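Local atomic coordinates of probable N-acetyl-gamma-glutamyl-phosphate reductase, chloroplastic (Oryza sativa, PDB entry 2CVO), a protein that probably catalyses the NADPH-dependent reduction of N-acetyl-L-glutamyl 5-phosphate to the corresponding N-acetylated semialdehyde, a step of L-arginine biosynthesis in the chloroplast. Residues E38-L43 against F49-M54. Numbering follows the deposited sequence.
Sequences EIVRLL and FRIKVM
Leu43 and Val40 pack against Phe49, Ile51 and Met54 in a buried, wholly apolar helix-to-strand contact within a beta-alpha-beta unit of the Rossmann-type NAD-binding domain. Helix 34-43 is the crossover between the parallel neighbours 24-29 and 49-55, the latter at the margin of the sheet within this chain; the axes of segments 38-43 and 49-54 approach to 8.9 Å, with their N-to-C directions at 135°. Leu43, on the last turn of the helix, straddles two strand residues with its methyls. Leu43 CD1 presses on Ile51 CG1 at 3.5 Å, a tight carbon pair. Leu43 CD2 sits 3.5 Å from Phe49 CB and meets the Phe49 ring at its edge, near its plane. The Phe49 ring leads away from the helix segment and stacks with His46, its side chain also touching Leu347 of helix 336-351. An alanine in place of Leu43 would probably leave Ile51 CG1 and the Phe49 ring edge without their helix partner and open a gap between helix and sheet, where Leu43 also touches Ile26. With CG1 anti to the backbone N (chi1 172°), Val40 turns CG2 to the strand, where it meets Ile51 CD1 at 3.8 Å and, more loosely, Met54 SD at 4.1 Å. Phe64 of helix 64-67 touches both Val40 and Met54. Away from the strand, Arg41 NE and NH2 donate to Glu38 OE1 and OE2 respectively in a two-pronged salt bridge, and Arg260 also pairs with Glu38 OE2, satisfying the buried carboxylate. With only hydrocarbon and thioether groups meeting, helix and strand are held together by shape and burial rather than by directional bonds.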
ATOM      1  N   GLU A  38     -12.935 -12.871 -11.880  1.00  8.03           N
ATOM      2  CA  GLU A  38     -12.529 -13.999 -11.043  1.00 10.58           C
ATOM      3  C   GLU A  38     -13.036 -15.332 -11.583  1.00 10.94           C
ATOM      4  O   GLU A  38     -12.336 -16.346 -11.516  1.00 10.81           O
ATOM      5  CB  GLU A  38     -13.009 -13.817  -9.600  1.00 11.35           C
ATOM      6  CG  GLU A  38     -12.055 -13.038  -8.705  1.00 13.24           C
ATOM      7  CD  GLU A  38     -10.648 -13.626  -8.679  1.00 13.46           C
ATOM      8  OE1 GLU A  38      -9.890 -13.384  -9.638  1.00 14.12           O
ATOM      9  OE2 GLU A  38     -10.299 -14.334  -7.708  1.00 13.34           O
ATOM     10  N   ILE A  39     -14.252 -15.336 -12.112  1.00 10.52           N
ATOM     11  CA  ILE A  39     -14.820 -16.557 -12.673  1.00 10.55           C
ATOM     12  C   ILE A  39     -13.956 -17.016 -13.845  1.00 10.32           C
ATOM     13  O   ILE A  39     -13.624 -18.197 -13.960  1.00 10.68           O
ATOM     14  CB  ILE A  39     -16.277 -16.319 -13.130  1.00 11.03           C
ATOM     15  CG1 ILE A  39     -17.151 -16.085 -11.894  1.00  9.62           C
ATOM     16  CG2 ILE A  39     -16.786 -17.503 -13.941  1.00 11.62           C
ATOM     17  CD1 ILE A  39     -18.586 -15.711 -12.196  1.00 13.76           C
ATOM     18  N   VAL A  40     -13.574 -16.075 -14.703  1.00 10.04           N
ATOM     19  CA  VAL A  40     -12.731 -16.394 -15.850  1.00  6.85           C
ATOM     20  C   VAL A  40     -11.414 -16.999 -15.369  1.00  7.87           C
ATOM     21  O   VAL A  40     -10.991 -18.054 -15.843  1.00  8.58           O
ATOM     22  CB  VAL A  40     -12.448 -15.126 -16.697  1.00  7.93           C
ATOM     23  CG1 VAL A  40     -11.406 -15.425 -17.772  1.00  6.95           C
ATOM     24  CG2 VAL A  40     -13.747 -14.642 -17.350  1.00  5.32           C
ATOM     25  N   ARG A  41     -10.763 -16.340 -14.418  1.00  7.34           N
ATOM     26  CA  ARG A  41      -9.498 -16.850 -13.900  1.00  7.85           C
ATOM     27  C   ARG A  41      -9.647 -18.273 -13.353  1.00  8.53           C
ATOM     28  O   ARG A  41      -8.812 -19.148 -13.617  1.00  9.13           O
ATOM     29  CB  ARG A  41      -8.964 -15.928 -12.800  1.00  7.75           C
ATOM     30  CG  ARG A  41      -7.597 -16.334 -12.267  1.00  9.56           C
ATOM     31  CD  ARG A  41      -7.131 -15.388 -11.175  1.00 10.46           C
ATOM     32  NE  ARG A  41      -7.946 -15.479  -9.965  1.00  9.91           N
ATOM     33  CZ  ARG A  41      -7.815 -16.426  -9.041  1.00 12.07           C
ATOM     34  NH1 ARG A  41      -6.898 -17.372  -9.179  1.00 12.36           N
ATOM     35  NH2 ARG A  41      -8.595 -16.421  -7.969  1.00 14.48           N
ATOM     36  N   LEU A  42     -10.713 -18.514 -12.602  1.00  7.90           N
ATOM     37  CA  LEU A  42     -10.926 -19.836 -12.028  1.00  9.80           C
ATOM     38  C   LEU A  42     -11.248 -20.912 -13.062  1.00 11.32           C
ATOM     39  O   LEU A  42     -10.699 -22.012 -13.005  1.00 13.21           O
ATOM     40  CB  LEU A  42     -12.032 -19.784 -10.970  1.00  7.34           C
ATOM     41  CG  LEU A  42     -11.748 -18.904  -9.745  1.00  7.73           C
ATOM     42  CD1 LEU A  42     -12.940 -18.957  -8.801  1.00  6.67           C
ATOM     43  CD2 LEU A  42     -10.486 -19.378  -9.037  1.00  7.98           C
ATOM     44  N   LEU A  43     -12.126 -20.607 -14.011  1.00 10.74           N
ATOM     45  CA  LEU A  43     -12.483 -21.606 -15.008  1.00 12.72           C
ATOM     46  C   LEU A  43     -11.342 -21.964 -15.961  1.00 14.51           C
ATOM     47  O   LEU A  43     -11.327 -23.057 -16.527  1.00 14.30           O
ATOM     48  CB  LEU A  43     -13.724 -21.164 -15.792  1.00 12.12           C
ATOM     49  CG  LEU A  43     -15.004 -21.030 -14.956  1.00 13.61           C
ATOM     50  CD1 LEU A  43     -16.212 -20.849 -15.875  1.00 11.83           C
ATOM     51  CD2 LEU A  43     -15.183 -22.263 -14.078  1.00 14.55           C
ATOM     52  N   PHE A  49     -15.238 -27.200 -16.950  1.00 22.71           N
ATOM     53  CA  PHE A  49     -15.996 -25.967 -17.146  1.00 24.34           C
ATOM     54  C   PHE A  49     -15.327 -25.102 -18.209  1.00 25.28           C
ATOM     55  O   PHE A  49     -14.141 -24.791 -18.109  1.00 26.65           O
ATOM     56  CB  PHE A  49     -16.096 -25.181 -15.832  1.00 24.42           C
ATOM     57  CG  PHE A  49     -16.949 -25.844 -14.778  1.00 25.29           C
ATOM     58  CD1 PHE A  49     -17.467 -27.125 -14.970  1.00 24.67           C
ATOM     59  CD2 PHE A  49     -17.229 -25.184 -13.583  1.00 25.05           C
ATOM     60  CE1 PHE A  49     -18.251 -27.737 -13.991  1.00 24.97           C
ATOM     61  CE2 PHE A  49     -18.011 -25.785 -12.597  1.00 25.08           C
ATOM     62  CZ  PHE A  49     -18.523 -27.065 -12.801  1.00 25.59           C
ATOM     63  N   ARG A  50     -16.092 -24.716 -19.223  1.00 26.31           N
ATOM     64  CA  ARG A  50     -15.574 -23.891 -20.310  1.00 27.79           C
ATOM     65  C   ARG A  50     -16.570 -22.801 -20.673  1.00 26.29           C
ATOM     66  O   ARG A  50     -17.695 -23.089 -21.071  1.00 26.49           O
ATOM     67  CB  ARG A  50     -15.276 -24.762 -21.537  1.00 31.44           C
ATOM     68  CG  ARG A  50     -13.786 -24.958 -21.820  1.00 35.66           C
ATOM     69  CD  ARG A  50     -13.253 -23.899 -22.783  1.00 39.79           C
ATOM     70  NE  ARG A  50     -13.596 -24.208 -24.171  1.00 44.47           N
ATOM     71  CZ  ARG A  50     -13.430 -23.376 -25.196  1.00 46.43           C
ATOM     72  NH1 ARG A  50     -12.925 -22.163 -25.005  1.00 47.38           N
ATOM     73  NH2 ARG A  50     -13.769 -23.759 -26.421  1.00 47.26           N
ATOM     74  N   ILE A  51     -16.150 -21.548 -20.530  1.00 25.34           N
ATOM     75  CA  ILE A  51     -17.005 -20.410 -20.837  1.00 24.77           C
ATOM     76  C   ILE A  51     -17.329 -20.326 -22.325  1.00 25.17           C
ATOM     77  O   ILE A  51     -16.435 -20.333 -23.168  1.00 23.72           O
ATOM     78  CB  ILE A  51     -16.343 -19.085 -20.401  1.00 24.43           C
ATOM     79  CG1 ILE A  51     -16.118 -19.095 -18.886  1.00 25.14           C
ATOM     80  CG2 ILE A  51     -17.221 -17.906 -20.802  1.00 23.66           C
ATOM     81  CD1 ILE A  51     -15.361 -17.891 -18.366  1.00 24.42           C
ATOM     82  N   LYS A  52     -18.618 -20.242 -22.638  1.00 26.52           N
ATOM     83  CA  LYS A  52     -19.062 -20.147 -24.022  1.00 26.93           C
ATOM     84  C   LYS A  52     -19.847 -18.866 -24.276  1.00 26.12           C
ATOM     85  O   LYS A  52     -19.970 -18.424 -25.419  1.00 25.63           O
ATOM     86  CB  LYS A  52     -19.913 -21.364 -24.392  1.00 28.61           C
ATOM     87  CG  LYS A  52     -19.106 -22.630 -24.637  1.00 30.05           C
ATOM     88  CD  LYS A  52     -18.090 -22.420 -25.758  1.00 32.34           C
ATOM     89  CE  LYS A  52     -17.435 -23.728 -26.175  1.00 32.39           C
ATOM     90  NZ  LYS A  52     -16.799 -24.416 -25.019  1.00 34.34           N
ATOM     91  N   VAL A  53     -20.371 -18.267 -23.210  1.00 24.87           N
ATOM     92  CA  VAL A  53     -21.140 -17.033 -23.339  1.00 24.33           C
ATOM     93  C   VAL A  53     -20.888 -16.075 -22.178  1.00 24.20           C
ATOM     94  O   VAL A  53     -20.907 -16.477 -21.017  1.00 23.66           O
ATOM     95  CB  VAL A  53     -22.663 -17.323 -23.397  1.00 25.31           C
ATOM     96  CG1 VAL A  53     -23.425 -16.047 -23.693  1.00 23.54           C
ATOM     97  CG2 VAL A  53     -22.958 -18.377 -24.451  1.00 25.24           C
ATOM     98  N   MET A  54     -20.646 -14.807 -22.494  1.00 24.87           N
ATOM     99  CA  MET A  54     -20.419 -13.792 -21.467  1.00 25.61           C
ATOM    100  C   MET A  54     -21.190 -12.541 -21.864  1.00 27.07           C
ATOM    101  O   MET A  54     -21.171 -12.143 -23.029  1.00 28.69           O
ATOM    102  CB  MET A  54     -18.929 -13.459 -21.333  1.00 23.36           C
ATOM    103  CG  MET A  54     -18.048 -14.624 -20.921  1.00 22.55           C
ATOM    104  SD  MET A  54     -16.382 -14.097 -20.430  1.00 21.56           S
ATOM    105  CE  MET A  54     -15.608 -13.882 -22.022  1.00 21.64           C
TER